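Local coordinates for protein putative ribose operon repressor (Burkholderia thailandensis, PDB 3EGC) that probably acts as a LacI-family transcriptional repressor, binding regulatory DNA through a helix-turn-helix domain and a sugar-like effector through its periplasmic-binding-protein-like domain, at residues Ser40-Asn45 and Arg63-Leu68; Gly67-Pro72 and Arg250-Met255. One frame throughout, in Å; residues are numbered along the deposited sequence.

Contact 1: residues Ser40-Asn45 and Arg63-Leu68; sequences SVLLAN and RRVDGL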
ATOM      1  N   SER A  40       2.897   3.238  21.912  1.00 31.67           N
ATOM      2  CA  SER A  40       2.180   2.274  21.144  1.00 31.63           C
ATOM      3  C   SER A  40       1.133   2.963  20.236  1.00 30.66           C
ATOM      4  O   SER A  40       0.668   4.059  20.536  1.00 30.09           O
ATOM      5  CB  SER A  40       1.467   1.289  22.104  1.00 31.30           C
ATOM      6  OG  SER A  40       2.414   0.420  22.706  1.00 32.38           O
ATOM      7  N   VAL A  41       0.750   2.267  19.163  1.00 30.14           N
ATOM      8  CA  VAL A  41      -0.192   2.776  18.202  1.00 29.02           C
ATOM      9  C   VAL A  41      -1.415   1.932  17.941  1.00 29.40           C
ATOM     10  O   VAL A  41      -1.324   0.822  17.381  1.00 29.05           O
ATOM     11  CB  VAL A  41       0.496   3.047  16.839  1.00 29.48           C
ATOM     12  CG1 VAL A  41      -0.557   3.621  15.816  1.00 26.07           C
ATOM     13  CG2 VAL A  41       1.708   4.032  17.060  1.00 26.43           C
ATOM     14  N   LEU A  42      -2.567   2.468  18.318  1.00 29.25           N
ATOM     15  CA  LEU A  42      -3.826   1.806  18.025  1.00 30.12           C
ATOM     16  C   LEU A  42      -4.288   2.247  16.610  1.00 30.00           C
ATOM     17  O   LEU A  42      -4.240   3.455  16.255  1.00 30.36           O
ATOM     18  CB  LEU A  42      -4.876   2.236  19.053  1.00 30.02           C
ATOM     19  CG  LEU A  42      -5.096   1.560  20.401  1.00 32.20           C
ATOM     20  CD1 LEU A  42      -6.316   2.277  21.206  1.00 31.09           C
ATOM     21  CD2 LEU A  42      -5.240   0.043  20.271  1.00 30.15           C
ATOM     22  N   LEU A  43      -4.748   1.302  15.814  1.00 29.16           N
ATOM     23  CA  LEU A  43      -5.055   1.640  14.426  1.00 29.37           C
ATOM     24  C   LEU A  43      -6.533   1.545  14.123  1.00 28.37           C
ATOM     25  O   LEU A  43      -7.185   0.621  14.553  1.00 28.39           O
ATOM     26  CB  LEU A  43      -4.265   0.785  13.462  1.00 29.10           C
ATOM     27  CG  LEU A  43      -4.687   0.797  12.003  1.00 30.28           C
ATOM     28  CD1 LEU A  43      -4.235   2.119  11.317  1.00 27.73           C
ATOM     29  CD2 LEU A  43      -4.097  -0.478  11.257  1.00 30.87           C
ATOM     30  N   ALA A  44      -7.069   2.559  13.448  1.00 27.39           N
ATOM     31  CA  ALA A  44      -8.387   2.444  12.905  1.00 27.16           C
ATOM     32  C   ALA A  44      -8.355   2.832  11.430  1.00 27.68           C
ATOM     33  O   ALA A  44      -7.590   3.729  10.986  1.00 27.46           O
ATOM     34  CB  ALA A  44      -9.351   3.248  13.679  1.00 26.26           C
ATOM     35  N   ASN A  45      -9.158   2.122  10.669  1.00 28.25           N
ATOM     36  CA  ASN A  45      -9.294   2.398   9.232  1.00 29.90           C
ATOM     37  C   ASN A  45     -10.723   2.736   8.924  1.00 29.27           C
ATOM     38  O   ASN A  45     -11.549   1.942   9.209  1.00 29.23           O
ATOM     39  CB  ASN A  45      -8.861   1.188   8.380  1.00 28.72           C
ATOM     40  CG  ASN A  45      -9.022   1.451   6.873  1.00 29.57           C
ATOM     41  OD1 ASN A  45      -8.614   2.491   6.362  1.00 29.19           O
ATOM     42  ND2 ASN A  45      -9.608   0.517   6.181  1.00 26.43           N
ATOM     43  N   ARG A  63     -10.813   4.902  25.433  1.00 39.51           N
ATOM     44  CA  ARG A  63      -9.662   4.102  25.826  1.00 39.41           C
ATOM     45  C   ARG A  63      -8.544   4.963  26.412  1.00 39.08           C
ATOM     46  O   ARG A  63      -7.524   4.464  26.827  1.00 38.89           O
ATOM     47  CB  ARG A  63      -9.125   3.292  24.624  1.00 39.88           C
ATOM     48  CG  ARG A  63     -10.076   2.152  24.195  1.00 41.04           C
ATOM     49  CD  ARG A  63      -9.297   1.157  23.380  1.00 42.94           C
ATOM     50  NE  ARG A  63      -9.940  -0.150  23.377  1.00 46.78           N
ATOM     51  CZ  ARG A  63      -9.759  -1.066  24.330  1.00 45.83           C
ATOM     52  NH1 ARG A  63      -8.944  -0.800  25.338  1.00 42.25           N
ATOM     53  NH2 ARG A  63     -10.388  -2.231  24.254  1.00 46.06           N
ATOM     54  N   ARG A  64      -8.771   6.263  26.449  1.00 38.69           N
ATOM     55  CA  ARG A  64      -7.775   7.235  26.872  1.00 39.07           C
ATOM     56  C   ARG A  64      -6.404   7.080  26.230  1.00 37.60           C
ATOM     57  O   ARG A  64      -5.402   6.873  26.921  1.00 38.26           O
ATOM     58  CB  ARG A  64      -7.673   7.333  28.412  1.00 39.91           C
ATOM     59  CG  ARG A  64      -8.950   7.911  29.128  1.00 41.14           C
ATOM     60  CD  ARG A  64      -9.332   9.261  28.554  1.00 44.32           C
ATOM     61  NE  ARG A  64     -10.454   9.879  29.245  1.00 46.46           N
ATOM     62  CZ  ARG A  64     -11.722   9.491  29.111  1.00 48.87           C
ATOM     63  NH1 ARG A  64     -12.007   8.479  28.319  1.00 50.08           N
ATOM     64  NH2 ARG A  64     -12.704  10.103  29.775  1.00 47.77           N
ATOM     65  N   VAL A  65      -6.373   7.175  24.913  1.00 35.93           N
ATOM     66  CA  VAL A  65      -5.122   7.401  24.208  1.00 34.68           C
ATOM     67  C   VAL A  65      -4.637   8.811  24.553  1.00 34.02           C
ATOM     68  O   VAL A  65      -5.443   9.694  24.876  1.00 33.31           O
ATOM     69  CB  VAL A  65      -5.302   7.292  22.677  1.00 34.68           C
ATOM     70  CG1 VAL A  65      -5.684   5.880  22.269  1.00 34.37           C
ATOM     71  CG2 VAL A  65      -6.318   8.319  22.208  1.00 32.17           C
ATOM     72  N   ASP A  66      -3.337   9.033  24.458  1.00 33.14           N
ATOM     73  CA  ASP A  66      -2.776  10.320  24.854  1.00 33.47           C
ATOM     74  C   ASP A  66      -3.105  11.414  23.836  1.00 33.26           C
ATOM     75  O   ASP A  66      -3.065  12.597  24.129  1.00 33.17           O
ATOM     76  CB  ASP A  66      -1.279  10.174  25.039  1.00 33.87           C
ATOM     77  CG  ASP A  66      -0.915   9.336  26.271  1.00 33.83           C
ATOM     78  OD1 ASP A  66       0.173   8.758  26.335  1.00 34.62           O
ATOM     79  OD2 ASP A  66      -1.695   9.322  27.202  1.00 37.72           O
ATOM     80  N   GLY A  67      -3.434  11.000  22.618  1.00 32.77           N
ATOM     81  CA  GLY A  67      -3.637  11.939  21.529  1.00 31.70           C
ATOM     82  C   GLY A  67      -4.001  11.181  20.272  1.00 30.47           C
ATOM     83  O   GLY A  67      -4.040   9.970  20.290  1.00 30.06           O
ATOM     84  N   LEU A  68      -4.281  11.906  19.204  1.00 29.73           N
ATOM     85  CA  LEU A  68      -4.677  11.326  17.897  1.00 30.12           C
ATOM     86  C   LEU A  68      -3.921  11.932  16.738  1.00 29.11           C
ATOM     87  O   LEU A  68      -3.825  13.159  16.598  1.00 29.13           O
ATOM     88  CB  LEU A  68      -6.182  11.523  17.580  1.00 30.35           C
ATOM     89  CG  LEU A  68      -7.296  10.933  18.437  1.00 34.45           C
ATOM     90  CD1 LEU A  68      -8.709  11.163  17.835  1.00 36.79           C
ATOM     91  CD2 LEU A  68      -7.061   9.432  18.675  1.00 35.44           C
TER
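L42 meets V65 and R63 at the turn of a beta-alpha-beta crossover: strand 40-45 leads into helix 50-62, which ends in a Schellman motif at R64, and the chain then returns through residues 63-66 to strand 67-70. The two strands run parallel in one sheet, with strand 10-15 between them. This separation explains why the segments share no backbone pairing and why the nearest alpha carbons, L42 CA and V65 CA, stay 8.4 Å apart.

The tight part centres on a single methyl group. L42 CD1 lies 3.8 Å from V65 CG1, and R63 CD approaches the same methyl; the lines from CD1 to those two carbons open by about 104°, so it is approached from two directions. With chi1 at -87°, the L42 side chain has CG beside the backbone N, and chi2 of -179° extends CD1 toward the connection. L42 contributes 53 Å² of the 102 Å² buried, against 26 Å² for V65 and 23 Å² for R63. V10, on the intervening strand, touches both L42 and V65, while F60 of the helix packs on L42.

The looser side belongs to R63, which is partly exposed. Its aliphatic chain, extended from CG to NE, crosses L42 at about a right angle, giving van der Waals contact before the charged group continues past it. The second subunit, whose own L42 packs on this L42, borders the contact here and places it at the dimer interface. R63 thus makes two kinds of contact along its length: its CD lies 3.9 Å from L42 CD1, and its NH2 goes on to hydrogen-bond S8 O of the second subunit.

Contact 2: residues Gly67-Pro72 and Arg250-Met255; sequences GLILAP and RMLIHM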
ATOM      1  N   GLY A  67      -3.434  11.000  22.618  1.00 32.77           N
ATOM      2  CA  GLY A  67      -3.637  11.939  21.529  1.00 31.70           C
ATOM      3  C   GLY A  67      -4.001  11.181  20.272  1.00 30.47           C
ATOM      4  O   GLY A  67      -4.040   9.970  20.290  1.00 30.06           O
ATOM      5  N   LEU A  68      -4.281  11.906  19.204  1.00 29.73           N
ATOM      6  CA  LEU A  68      -4.677  11.326  17.897  1.00 30.12           C
ATOM      7  C   LEU A  68      -3.921  11.932  16.738  1.00 29.11           C
ATOM      8  O   LEU A  68      -3.825  13.159  16.598  1.00 29.13           O
ATOM      9  CB  LEU A  68      -6.182  11.523  17.580  1.00 30.35           C
ATOM     10  CG  LEU A  68      -7.296  10.933  18.437  1.00 34.45           C
ATOM     11  CD1 LEU A  68      -8.709  11.163  17.835  1.00 36.79           C
ATOM     12  CD2 LEU A  68      -7.061   9.432  18.675  1.00 35.44           C
ATOM     13  N   ILE A  69      -3.463  11.061  15.861  1.00 28.18           N
ATOM     14  CA  ILE A  69      -3.131  11.434  14.536  1.00 27.16           C
ATOM     15  C   ILE A  69      -4.271  11.039  13.607  1.00 28.13           C
ATOM     16  O   ILE A  69      -4.670   9.901  13.550  1.00 27.06           O
ATOM     17  CB  ILE A  69      -1.845  10.765  14.053  1.00 28.13           C
ATOM     18  CG1 ILE A  69      -0.682  11.157  14.971  1.00 27.68           C
ATOM     19  CG2 ILE A  69      -1.638  11.110  12.545  1.00 24.19           C
ATOM     20  CD1 ILE A  69       0.638  10.609  14.498  1.00 30.02           C
ATOM     21  N   LEU A  70      -4.753  12.001  12.823  1.00 27.94           N
ATOM     22  CA  LEU A  70      -5.968  11.779  12.072  1.00 28.55           C
ATOM     23  C   LEU A  70      -5.778  12.119  10.585  1.00 27.82           C
ATOM     24  O   LEU A  70      -5.487  13.248  10.229  1.00 27.98           O
ATOM     25  CB  LEU A  70      -7.114  12.629  12.706  1.00 27.39           C
ATOM     26  CG  LEU A  70      -8.396  12.688  11.881  1.00 29.94           C
ATOM     27  CD1 LEU A  70      -9.003  11.288  11.655  1.00 31.67           C
ATOM     28  CD2 LEU A  70      -9.508  13.653  12.456  1.00 29.96           C
ATOM     29  N   ALA A  71      -5.899  11.146   9.727  1.00 27.61           N
ATOM     30  CA  ALA A  71      -6.060  11.430   8.297  1.00 28.88           C
ATOM     31  C   ALA A  71      -7.567  11.565   7.998  1.00 29.26           C
ATOM     32  O   ALA A  71      -8.286  10.566   7.848  1.00 28.95           O
ATOM     33  CB  ALA A  71      -5.451  10.317   7.440  1.00 28.70           C
ATOM     34  N   PRO A  72      -8.040  12.790   7.916  1.00 28.93           N
ATOM     35  CA  PRO A  72      -9.446  13.026   7.876  1.00 30.72           C
ATOM     36  C   PRO A  72     -10.182  12.498   6.640  1.00 31.12           C
ATOM     37  O   PRO A  72      -9.684  12.550   5.505  1.00 31.30           O
ATOM     38  CB  PRO A  72      -9.556  14.567   7.959  1.00 30.65           C
ATOM     39  CG  PRO A  72      -8.202  15.044   8.401  1.00 29.94           C
ATOM     40  CD  PRO A  72      -7.265  14.033   7.903  1.00 29.50           C
ATOM     41  N   ARG A 250       5.876  13.347  15.887  1.00 28.02           N
ATOM     42  CA  ARG A 250       6.808  14.204  16.671  1.00 29.33           C
ATOM     43  C   ARG A 250       6.063  15.391  17.304  1.00 29.43           C
ATOM     44  O   ARG A 250       6.147  15.601  18.497  1.00 29.26           O
ATOM     45  CB  ARG A 250       7.981  14.720  15.824  1.00 29.01           C
ATOM     46  CG  ARG A 250       9.239  13.810  15.771  1.00 31.91           C
ATOM     47  CD  ARG A 250      10.374  14.424  14.865  1.00 33.90           C
ATOM     48  NE  ARG A 250      11.461  13.470  14.577  1.00 36.44           N
ATOM     49  CZ  ARG A 250      12.412  13.676  13.663  1.00 40.75           C
ATOM     50  NH1 ARG A 250      12.424  14.794  12.956  1.00 39.66           N
ATOM     51  NH2 ARG A 250      13.352  12.768  13.429  1.00 41.54           N
ATOM     52  N   MET A 251       5.294  16.094  16.475  1.00 28.50           N
ATOM     53  CA  MET A 251       4.411  17.136  16.919  1.00 28.13           C
ATOM     54  C   MET A 251       3.461  16.661  18.016  1.00 28.40           C
ATOM     55  O   MET A 251       3.284  17.334  19.007  1.00 28.20           O
ATOM     56  CB  MET A 251       3.665  17.739  15.716  1.00 26.96           C
ATOM     57  CG  MET A 251       2.803  18.993  16.036  1.00 26.93           C
ATOM     58  SD  MET A 251       2.074  19.728  14.548  1.00 17.55           S
ATOM     59  CE  MET A 251       0.447  19.549  14.932  1.00 28.99           C
ATOM     60  N   LEU A 252       2.820  15.518  17.816  1.00 28.82           N
ATOM     61  CA  LEU A 252       1.852  15.010  18.763  1.00 29.50           C
ATOM     62  C   LEU A 252       2.509  14.702  20.116  1.00 29.73           C
ATOM     63  O   LEU A 252       1.906  14.894  21.166  1.00 30.36           O
ATOM     64  CB  LEU A 252       1.119  13.752  18.202  1.00 28.85           C
ATOM     65  CG  LEU A 252      -0.046  13.290  19.090  1.00 29.24           C
ATOM     66  CD1 LEU A 252      -1.143  14.300  18.953  1.00 26.95           C
ATOM     67  CD2 LEU A 252      -0.526  11.788  18.736  1.00 28.48           C
ATOM     68  N   ILE A 253       3.738  14.215  20.088  1.00 30.16           N
ATOM     69  CA  ILE A 253       4.433  13.887  21.293  1.00 30.84           C
ATOM     70  C   ILE A 253       4.788  15.151  22.114  1.00 31.64           C
ATOM     71  O   ILE A 253       4.512  15.219  23.316  1.00 32.17           O
ATOM     72  CB  ILE A 253       5.669  13.042  20.990  1.00 31.08           C
ATOM     73  CG1 ILE A 253       5.213  11.622  20.532  1.00 30.18           C
ATOM     74  CG2 ILE A 253       6.626  13.024  22.213  1.00 27.30           C
ATOM     75  CD1 ILE A 253       6.347  10.776  19.857  1.00 28.17           C
ATOM     76  N   HIS A 254       5.395  16.135  21.472  1.00 32.00           N
ATOM     77  CA  HIS A 254       5.522  17.467  22.040  1.00 32.33           C
ATOM     78  C   HIS A 254       4.235  17.984  22.707  1.00 32.15           C
ATOM     79  O   HIS A 254       4.271  18.407  23.885  1.00 32.47           O
ATOM     80  CB  HIS A 254       5.976  18.445  20.971  1.00 32.11           C
ATOM     81  CG  HIS A 254       7.383  18.209  20.523  1.00 34.04           C
ATOM     82  ND1 HIS A 254       8.429  18.078  21.411  1.00 35.17           N
ATOM     83  CD2 HIS A 254       7.921  18.106  19.291  1.00 31.85           C
ATOM     84  CE1 HIS A 254       9.547  17.865  20.746  1.00 33.34           C
ATOM     85  NE2 HIS A 254       9.263  17.881  19.458  1.00 33.60           N
ATOM     86  N   MET A 255       3.117  17.929  21.987  1.00 31.50           N
ATOM     87  CA  MET A 255       1.836  18.369  22.529  1.00 31.36           C
ATOM     88  C   MET A 255       1.415  17.570  23.784  1.00 31.84           C
ATOM     89  O   MET A 255       0.778  18.123  24.660  1.00 31.91           O
ATOM     90  CB  MET A 255       0.714  18.305  21.488  1.00 30.36           C
ATOM     91  CG  MET A 255       0.915  19.179  20.317  1.00 29.67           C
ATOM     92  SD  MET A 255      -0.064  18.896  18.840  1.00 18.79           S
ATOM     93  CE  MET A 255      -1.673  19.328  19.457  1.00 27.77           C
TER
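L252 presses its forked end onto the backbone of G67 and L68, where helix 241-257 packs against the parallel sheet of an alpha/beta layered domain of the periplasmic-binding-protein type. The local axes of helix 250-255 and strand 67-70 approach to 9.0 Å and lie at 158°, nearly antiparallel, so the helix runs back along the strand over one face of the sheet.

L252 dominates the contact, with 81 Å² of the 143 Å² buried. Its CG is anti to the backbone N (chi1 -172°), which carries both methyls to the strand. CD1 rests 3.7 Å from L68 O and CD2 3.8 Å from L68 N; these are van der Waals contacts of methyl groups with a peptide chain already bonded within the sheet, where L68 bonds to P89 and to V91 of strand 90-93.

G67, burying 22 Å², admits this approach because it has no side chain on the helix-facing side: a CB constructed on its backbone would point toward the helix and fall a tight 3.1 Å from L252 CD1. G67 C stands 3.8 Å from L252 CD2, and G67 CA is 6.9 Å from L252 CA, the nearest pair of alpha carbons. Its extended backbone hydrogen-bonds G12 of strand 10-15.

I69, with 25 Å², supplies the apolar side-chain partner. Its CB leaves the strand neither directly at the helix nor away from it, but the end of the side chain swings nearer and crosses L252 obliquely. V11 and V91, from the strands flanking 67-70, also touch L252, so three adjacent strands meet it. The CB of L68 points away from this helix, and its side chain touches V57 and F60 of helix 50-62. The side-chain contact itself runs from I69 CG1 to L252 CD2, at 3.8 Å.

Overall arrangement
Contacts 1 and 2 share G67 and L68, and their centres lie 10 Å apart. Both are buried and apolar, yet their settings differ. Contact 1 joins strand 40-45, outermost in this chain's sheet but backbone-bonded to the second subunit, to the connection entering strand 67-70; that subunit supplies both polar and apolar partners around it. Contact 2 is interior packing of helix 241-257 on the inner strand 67-70, with no other chain touching its segments. Contact 1 depends on side chains alone and includes an arginine's aliphatic part; contact 2 sets a leucine largely against backbone. L68 faces helix 50-62, whereas helix 241-257 covers the other face, so strand 67-70 lies between two helical layers.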